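Local structure of 2,4-dihydroxyhept-2-ene-1,7-dioic acid aldolase (Kordia algicida OT-1, 6BDE) at residues 122-126 against 127-131; 61-64 against 65-69; 97-100 against 101-105. The protein binds a b-type heme and, as an H-NOX protein, probably serves as a sensor of nitric oxide or other diatomic gases. The protein carries 1 engineered substitution. All blocks are in the same frame, centred on the assembly; numbering follows the deposited sequence.

Contact 1. Residues 122-126 against 127-131; sequences EEKTA and NSLTM
Glu123 and Thr130 pair across an antiparallel beta hairpin that joins strand 123-124 to the start of strand 128-134, at the outer end of the sheet. In this hydrogen-bonded pair Thr130 N donates to Glu123 O over 3.0 Å, almost straight at 176°, while Glu123 CB and Thr130 CB lie 4.2 Å apart on one face of the sheet. Lys124 and Leu129 form the next, non-hydrogen-bonded pair on the other face. Leu129 has CG anti to the backbone N (chi1 178°), and the next torsion brings CD1 to Glu123 O (3.5 Å) and Lys124 CB (3.9 Å); the leucine and lysine cross at a slant, and the end of the lysine leads away. Leu129 also packs on Ile93 and Leu96 of helix 92-96. At the turn, Thr125 N bonds to Ser128 O at 3.0 Å, approaching from above the carbonyl plane. Thr125 OG1, tucked between its own N and carbonyl carbon (chi1 71°), lies 3.2 Å from Ser128 CB and takes a weak bond from Asn127 N. Ser128 OG turns instead to strand 171-178, bonding with Asn177 and Ile176. At the far end Glu122 N reaches Thr130 O at 2.9 Å, and Glu123 N makes a weak 3.4 Å bond to the same oxygen. Two residues thus face one: a classic beta bulge, where the chain turns a corner.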
# COMPACT_ATOMS: atom_id res chain seq x y z
N GLU A 122 8.22 -4.77 16.87
CA GLU A 122 8.38 -4.65 18.31
C GLU A 122 7.96 -5.90 19.07
O GLU A 122 8.56 -6.23 20.09
CB GLU A 122 7.58 -3.46 18.84
CG GLU A 122 8.10 -2.11 18.36
CD GLU A 122 7.40 -0.94 19.03
OE1 GLU A 122 6.26 -1.12 19.51
OE2 GLU A 122 7.99 0.16 19.07
N GLU A 123 6.93 -6.61 18.59
CA GLU A 123 6.49 -7.87 19.17
C GLU A 123 6.07 -8.80 18.04
O GLU A 123 5.59 -8.36 17.00
CB GLU A 123 5.33 -7.68 20.15
CG GLU A 123 5.63 -6.78 21.33
CD GLU A 123 4.40 -6.45 22.14
OE1 GLU A 123 3.47 -7.28 22.18
OE2 GLU A 123 4.36 -5.36 22.75
N LYS A 124 6.26 -10.10 18.26
CA LYS A 124 5.92 -11.09 17.24
C LYS A 124 5.69 -12.45 17.89
O LYS A 124 6.56 -12.94 18.62
CB LYS A 124 7.02 -11.19 16.18
CG LYS A 124 6.78 -12.30 15.16
CD LYS A 124 7.93 -12.42 14.18
CE LYS A 124 7.62 -13.43 13.09
NZ LYS A 124 7.18 -14.74 13.65
N THR A 125 4.54 -13.04 17.62
CA THR A 125 4.26 -14.44 17.90
C THR A 125 3.87 -15.13 16.60
O THR A 125 3.97 -14.55 15.51
CB THR A 125 3.18 -14.59 18.97
OG1 THR A 125 1.91 -14.22 18.42
CG2 THR A 125 3.48 -13.71 20.18
N ALA A 126 3.40 -16.37 16.70
CA ALA A 126 3.00 -17.10 15.51
C ALA A 126 1.75 -16.50 14.88
O ALA A 126 1.57 -16.59 13.66
CB ALA A 126 2.77 -18.58 15.85
N ASN A 127 0.88 -15.89 15.69
CA ASN A 127 -0.37 -15.34 15.19
C ASN A 127 -0.56 -13.87 15.57
O ASN A 127 -1.68 -13.36 15.47
CB ASN A 127 -1.55 -16.16 15.71
CG ASN A 127 -1.46 -17.62 15.32
OD1 ASN A 127 -1.11 -17.96 14.19
ND2 ASN A 127 -1.76 -18.50 16.27
N SER A 128 0.49 -13.18 16.00
CA SER A 128 0.41 -11.77 16.34
C SER A 128 1.66 -11.06 15.85
O SER A 128 2.73 -11.66 15.71
CB SER A 128 0.25 -11.56 17.85
OG SER A 128 -0.27 -10.28 18.13
N LEU A 129 1.52 -9.76 15.59
CA LEU A 129 2.63 -8.96 15.09
C LEU A 129 2.33 -7.49 15.34
O LEU A 129 1.28 -6.99 14.92
CB LEU A 129 2.88 -9.21 13.60
CG LEU A 129 4.00 -8.38 12.96
CD1 LEU A 129 5.34 -8.78 13.54
CD2 LEU A 129 3.99 -8.56 11.45
N THR A 130 3.25 -6.80 16.01
CA THR A 130 3.15 -5.37 16.24
C THR A 130 4.34 -4.69 15.58
O THR A 130 5.49 -4.99 15.92
CB THR A 130 3.11 -5.05 17.74
OG1 THR A 130 1.94 -5.62 18.32
CG2 THR A 130 3.09 -3.54 17.96
N MET A 131 4.07 -3.79 14.64
CA MET A 131 5.10 -3.11 13.88
C MET A 131 4.86 -1.61 13.89
O MET A 131 3.72 -1.14 13.97
CB MET A 131 5.17 -3.60 12.43
CG MET A 131 5.65 -5.03 12.27
SD MET A 131 5.99 -5.43 10.55
CE MET A 131 4.38 -5.15 9.81

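Contact 2. Residues 61-64 against 65-69; sequences VSID and DLLLT
Ser62 and Asp65 meet at the first turn of helix 63-81, where the serine hydroxyl caps a backbone N-H that has no earlier helical carbonyl to pair with. Asp65 N donates to Ser62 OG over 3.1 Å, at 164°. The hydroxyl sits between its own N and carbonyl carbon (chi1 73°), which turns it in over the helix end. Two waters extend the cap to the aspartate carboxylate: water 1 accepts from Ser62 N at 2.9 Å and donates to Asp65 OD2, while water 2 joins Ser62 OG at 2.8 Å and gives a weak bond to Asp65 OD1. The carboxylate beside these N-terminal amides would probably be favoured by the helix dipole. From here regular alpha-helical bonds take over: Leu66 N to Ser62 O, Leu67 N to Ile63 O at 2.9 Å, and Leu68 N to Asp64 O. Ahead of the cap, Val61 O accepts from Ser56 OG of the preceding helix 45-59. The apolar side of the turn faces that helix. Val61 CG1 lies 3.7 Å from Leu66 CG, the two side chains crossing at a slant, and Leu66 also meets Leu55. Ile63 and Leu67 run side by side, CG2 to CD1 at 3.9 Å. A serine N-cap with a hydrophobic contact between the residue before it and the one four after it is the arrangement of a hydrophobic staple.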
# COMPACT_ATOMS: atom_id res chain seq x y z
N VAL A 61 -14.99 10.20 -1.22
CA VAL A 61 -14.40 9.04 -0.56
C VAL A 61 -13.10 9.49 0.10
O VAL A 61 -12.30 10.21 -0.50
CB VAL A 61 -14.14 7.90 -1.56
CG1 VAL A 61 -13.44 6.73 -0.87
CG2 VAL A 61 -15.45 7.45 -2.20
N SER A 62 -12.90 9.08 1.35
CA SER A 62 -11.73 9.51 2.10
C SER A 62 -10.45 8.99 1.46
O SER A 62 -10.45 7.96 0.77
CB SER A 62 -11.82 9.04 3.55
OG SER A 62 -11.58 7.64 3.64
N ILE A 63 -9.35 9.71 1.69
CA ILE A 63 -8.05 9.26 1.21
C ILE A 63 -7.69 7.92 1.84
O ILE A 63 -7.09 7.06 1.19
CB ILE A 63 -6.98 10.33 1.48
CG1 ILE A 63 -7.28 11.60 0.70
CG2 ILE A 63 -5.59 9.81 1.13
CD1 ILE A 63 -6.25 12.70 0.87
N ASP A 64 -8.08 7.72 3.10
CA ASP A 64 -7.88 6.44 3.77
C ASP A 64 -8.47 5.30 2.95
O ASP A 64 -7.79 4.32 2.63
CB ASP A 64 -8.52 6.48 5.16
CG ASP A 64 -7.61 7.09 6.21
OD1 ASP A 64 -6.48 7.48 5.86
OD2 ASP A 64 -8.04 7.18 7.38
N ASP A 65 -9.76 5.42 2.60
CA ASP A 65 -10.45 4.34 1.90
C ASP A 65 -9.93 4.17 0.48
O ASP A 65 -9.86 3.05 -0.04
CB ASP A 65 -11.95 4.60 1.90
CG ASP A 65 -12.60 4.28 3.22
OD1 ASP A 65 -11.87 3.97 4.19
OD2 ASP A 65 -13.84 4.35 3.31
N LEU A 66 -9.56 5.28 -0.18
CA LEU A 66 -9.00 5.18 -1.52
C LEU A 66 -7.67 4.44 -1.51
O LEU A 66 -7.42 3.58 -2.36
CB LEU A 66 -8.83 6.58 -2.12
CG LEU A 66 -10.11 7.36 -2.44
CD1 LEU A 66 -9.79 8.82 -2.74
CD2 LEU A 66 -10.84 6.72 -3.61
N LEU A 67 -6.81 4.75 -0.54
CA LEU A 67 -5.52 4.07 -0.44
C LEU A 67 -5.68 2.63 0.01
O LEU A 67 -4.89 1.77 -0.41
CB LEU A 67 -4.59 4.83 0.50
CG LEU A 67 -3.95 6.10 -0.06
CD1 LEU A 67 -3.09 6.78 0.99
CD2 LEU A 67 -3.15 5.79 -1.31
N LEU A 68 -6.67 2.34 0.85
CA LEU A 68 -6.94 0.96 1.24
C LEU A 68 -7.32 0.13 0.02
O LEU A 68 -6.77 -0.96 -0.21
CB LEU A 68 -8.04 0.91 2.30
CG LEU A 68 -8.22 -0.39 3.10
CD1 LEU A 68 -8.82 -0.09 4.46
CD2 LEU A 68 -9.07 -1.41 2.35
N THR A 69 -8.28 0.62 -0.77
CA THR A 69 -8.69 -0.09 -1.98
C THR A 69 -7.53 -0.25 -2.95
O THR A 69 -7.36 -1.31 -3.56
CB THR A 69 -9.85 0.64 -2.64
OG1 THR A 69 -10.98 0.67 -1.75
CG2 THR A 69 -10.26 -0.05 -3.93
O HOH W 1 -14.78 7.29 2.73
O HOH W 2 -12.28 6.10 5.87

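Contact 3. Residues 97-100 against 101-105; sequences ASIE and NHIHV. With HEM (protoporphyrin IX containing Fe), chain B.
His104 binds the heme iron from the first turns of helix 99-110, the proximal helix of the H-NOX fold. Its NE2 lies 2.0 Å from the iron as its axial ligand. Ile99 CG2 covers one face of the imidazole in a CH-pi contact, 3.7 Å from the ring centroid and 20° off the normal, shifted toward the ND1 rim. The other branch of Ile99 runs on to a heme vinyl group, placing CD1 3.4 Å from HEM CBC. Ile103 adds CG2 against the macrocycle at 3.6 Å from HEM C4B, so Ile99, Ile103 and His104 together line the proximal side of the heme. In the next shell the backbone sets the ring: His104 N donates to Ile99 O at 2.8 Å, in the carbonyl plane, and Ile103 N bonds to Ser98 O in the same way. Both bonds step back five residues, the mark of a wider pi-type turn, and a weak bond from His102 N shares Ser98 O. Farther out, His102 ND1 bonds to Tyr89 OH, and Ser98 OG to Glu94 O. The Glu100 chain, bent at its second torsion (chi2 70°), returns its carboxylate toward the imidazole, while OE1 is also held by Phe119 N. Water 4 bridges the two side chains in the plane of the ring, accepting from His104 ND1 at 2.8 Å and donating to Glu100 OE1 at 2.7 Å.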
# COMPACT_ATOMS: atom_id res chain seq x y z
N ALA A 97 6.49 -9.65 8.86
CA ALA A 97 7.68 -9.37 9.64
C ALA A 97 8.95 -9.38 8.80
O ALA A 97 10.03 -9.11 9.34
CB ALA A 97 7.81 -10.37 10.79
N SER A 98 8.85 -9.68 7.51
CA SER A 98 10.00 -9.74 6.62
C SER A 98 9.98 -8.64 5.56
O SER A 98 10.77 -8.68 4.62
CB SER A 98 10.07 -11.11 5.94
OG SER A 98 10.16 -12.14 6.91
N ILE A 99 9.09 -7.66 5.70
CA ILE A 99 9.02 -6.57 4.73
C ILE A 99 10.30 -5.74 4.76
O ILE A 99 10.88 -5.42 3.72
CB ILE A 99 7.78 -5.69 4.98
CG1 ILE A 99 6.50 -6.51 4.84
CG2 ILE A 99 7.76 -4.50 4.04
CD1 ILE A 99 5.30 -5.87 5.48
N GLU A 100 10.76 -5.40 5.97
CA GLU A 100 11.88 -4.48 6.10
C GLU A 100 13.20 -5.13 5.69
O GLU A 100 13.98 -4.55 4.92
CB GLU A 100 11.97 -3.97 7.54
CG GLU A 100 13.11 -2.99 7.78
CD GLU A 100 12.90 -1.65 7.10
OE1 GLU A 100 11.74 -1.32 6.78
OE2 GLU A 100 13.90 -0.94 6.87
N ASN A 101 13.47 -6.34 6.18
CA ASN A 101 14.78 -6.95 6.02
C ASN A 101 14.87 -7.92 4.84
O ASN A 101 15.93 -8.51 4.63
CB ASN A 101 15.21 -7.66 7.31
CG ASN A 101 14.24 -8.75 7.74
OD1 ASN A 101 13.34 -9.13 7.00
ND2 ASN A 101 14.42 -9.25 8.96
N HIS A 102 13.79 -8.10 4.08
CA HIS A 102 13.88 -8.95 2.89
C HIS A 102 13.11 -8.37 1.71
O HIS A 102 13.70 -8.08 0.67
CB HIS A 102 13.37 -10.36 3.17
CG HIS A 102 13.39 -11.25 1.97
ND1 HIS A 102 12.33 -12.07 1.63
CD2 HIS A 102 14.34 -11.45 1.03
CE1 HIS A 102 12.63 -12.73 0.53
NE2 HIS A 102 13.84 -12.37 0.14
N ILE A 103 11.79 -8.20 1.86
CA ILE A 103 10.95 -7.84 0.73
C ILE A 103 11.39 -6.50 0.14
O ILE A 103 11.73 -6.40 -1.04
CB ILE A 103 9.47 -7.81 1.14
CG1 ILE A 103 8.96 -9.23 1.39
CG2 ILE A 103 8.63 -7.13 0.07
CD1 ILE A 103 7.61 -9.29 2.07
N HIS A 104 11.39 -5.45 0.97
CA HIS A 104 11.77 -4.14 0.47
C HIS A 104 13.27 -4.01 0.23
O HIS A 104 13.69 -3.04 -0.42
CB HIS A 104 11.28 -3.05 1.44
CG HIS A 104 9.84 -2.69 1.25
ND1 HIS A 104 9.15 -1.91 2.14
CD2 HIS A 104 8.97 -3.02 0.27
CE1 HIS A 104 7.90 -1.76 1.72
NE2 HIS A 104 7.77 -2.42 0.58
N VAL A 105 14.08 -4.95 0.72
CA VAL A 105 15.47 -5.02 0.28
C VAL A 105 15.55 -5.44 -1.18
O VAL A 105 16.33 -4.90 -1.96
CB VAL A 105 16.27 -5.96 1.20
CG1 VAL A 105 17.66 -6.22 0.62
CG2 VAL A 105 16.38 -5.39 2.60
CHA HEM B . 5.95 1.40 -1.63
CHB HEM B . 7.22 -3.23 -4.15
CHC HEM B . 5.15 -6.11 0.07
CHD HEM B . 3.64 -1.46 2.49
C1A HEM B . 6.38 0.01 -2.51
C2A HEM B . 6.71 0.40 -3.83
C3A HEM B . 7.03 -0.74 -4.44
C4A HEM B . 6.86 -1.73 -3.45
CMA HEM B . 7.47 -0.93 -5.89
CAA HEM B . 6.74 1.81 -4.41
CBA HEM B . 8.13 2.40 -4.17
CGA HEM B . 8.29 3.76 -4.84
O1A HEM B . 9.43 4.29 -4.92
O2A HEM B . 7.29 4.35 -5.33
C1B HEM B . 6.63 -4.32 -3.05
C2B HEM B . 6.49 -5.80 -3.47
C3B HEM B . 5.95 -6.48 -2.34
C4B HEM B . 5.79 -5.41 -1.30
CMB HEM B . 6.88 -6.40 -4.82
CAB HEM B . 5.63 -7.96 -2.19
CBB HEM B . 6.56 -8.88 -2.38
C1C HEM B . 4.58 -4.75 0.93
C2C HEM B . 3.67 -5.14 1.94
C3C HEM B . 3.30 -3.99 2.53
C4C HEM B . 4.02 -2.99 1.84
CMC HEM B . 3.20 -6.55 2.28
CAC HEM B . 2.33 -3.81 3.69
CBC HEM B . 2.81 -3.58 4.90
C1D HEM B . 4.25 -0.43 1.32
C2D HEM B . 3.71 0.96 1.55
C3D HEM B . 4.27 1.75 0.52
C4D HEM B . 5.15 0.80 -0.32
CMD HEM B . 2.77 1.42 2.67
CAD HEM B . 4.05 3.25 0.29
CBD HEM B . 5.35 4.02 0.44
CGD HEM B . 5.44 4.60 1.85
O1D HEM B . 4.63 4.19 2.73
O2D HEM B . 6.31 5.46 2.12
NA HEM B . 6.38 -1.35 -2.19
NB HEM B . 6.10 -4.00 -1.64
NC HEM B . 4.82 -3.38 0.76
ND HEM B . 5.11 -0.68 0.12
FE HEM B . 6.06 -2.36 -0.46
O HOH W 3 11.98 -7.05 8.93
O HOH W 4 9.96 -1.25 4.78

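How the contacts relate
From the N terminus, contact 2 comes first, at the start of helix 63-81; contact 3 follows at the start of helix 99-110, and contact 1 closes the hairpin turn between strands 123-124 and 128-134. All three are local and lie in series, with none nested or crossing. Contacts 2 and 3 stand on opposite sides of the chain's centre, their centres about 25 Å apart, the first where helix 63-81 packs on helices 45-59 and 140-153, the second at the heme iron. Contacts 1 and 3 touch: Leu129 CD2 packs 3.8 Å from Ala97 N, and Lys124 CE meets Ala97 CB, joining the hairpin to the approach to the proximal helix.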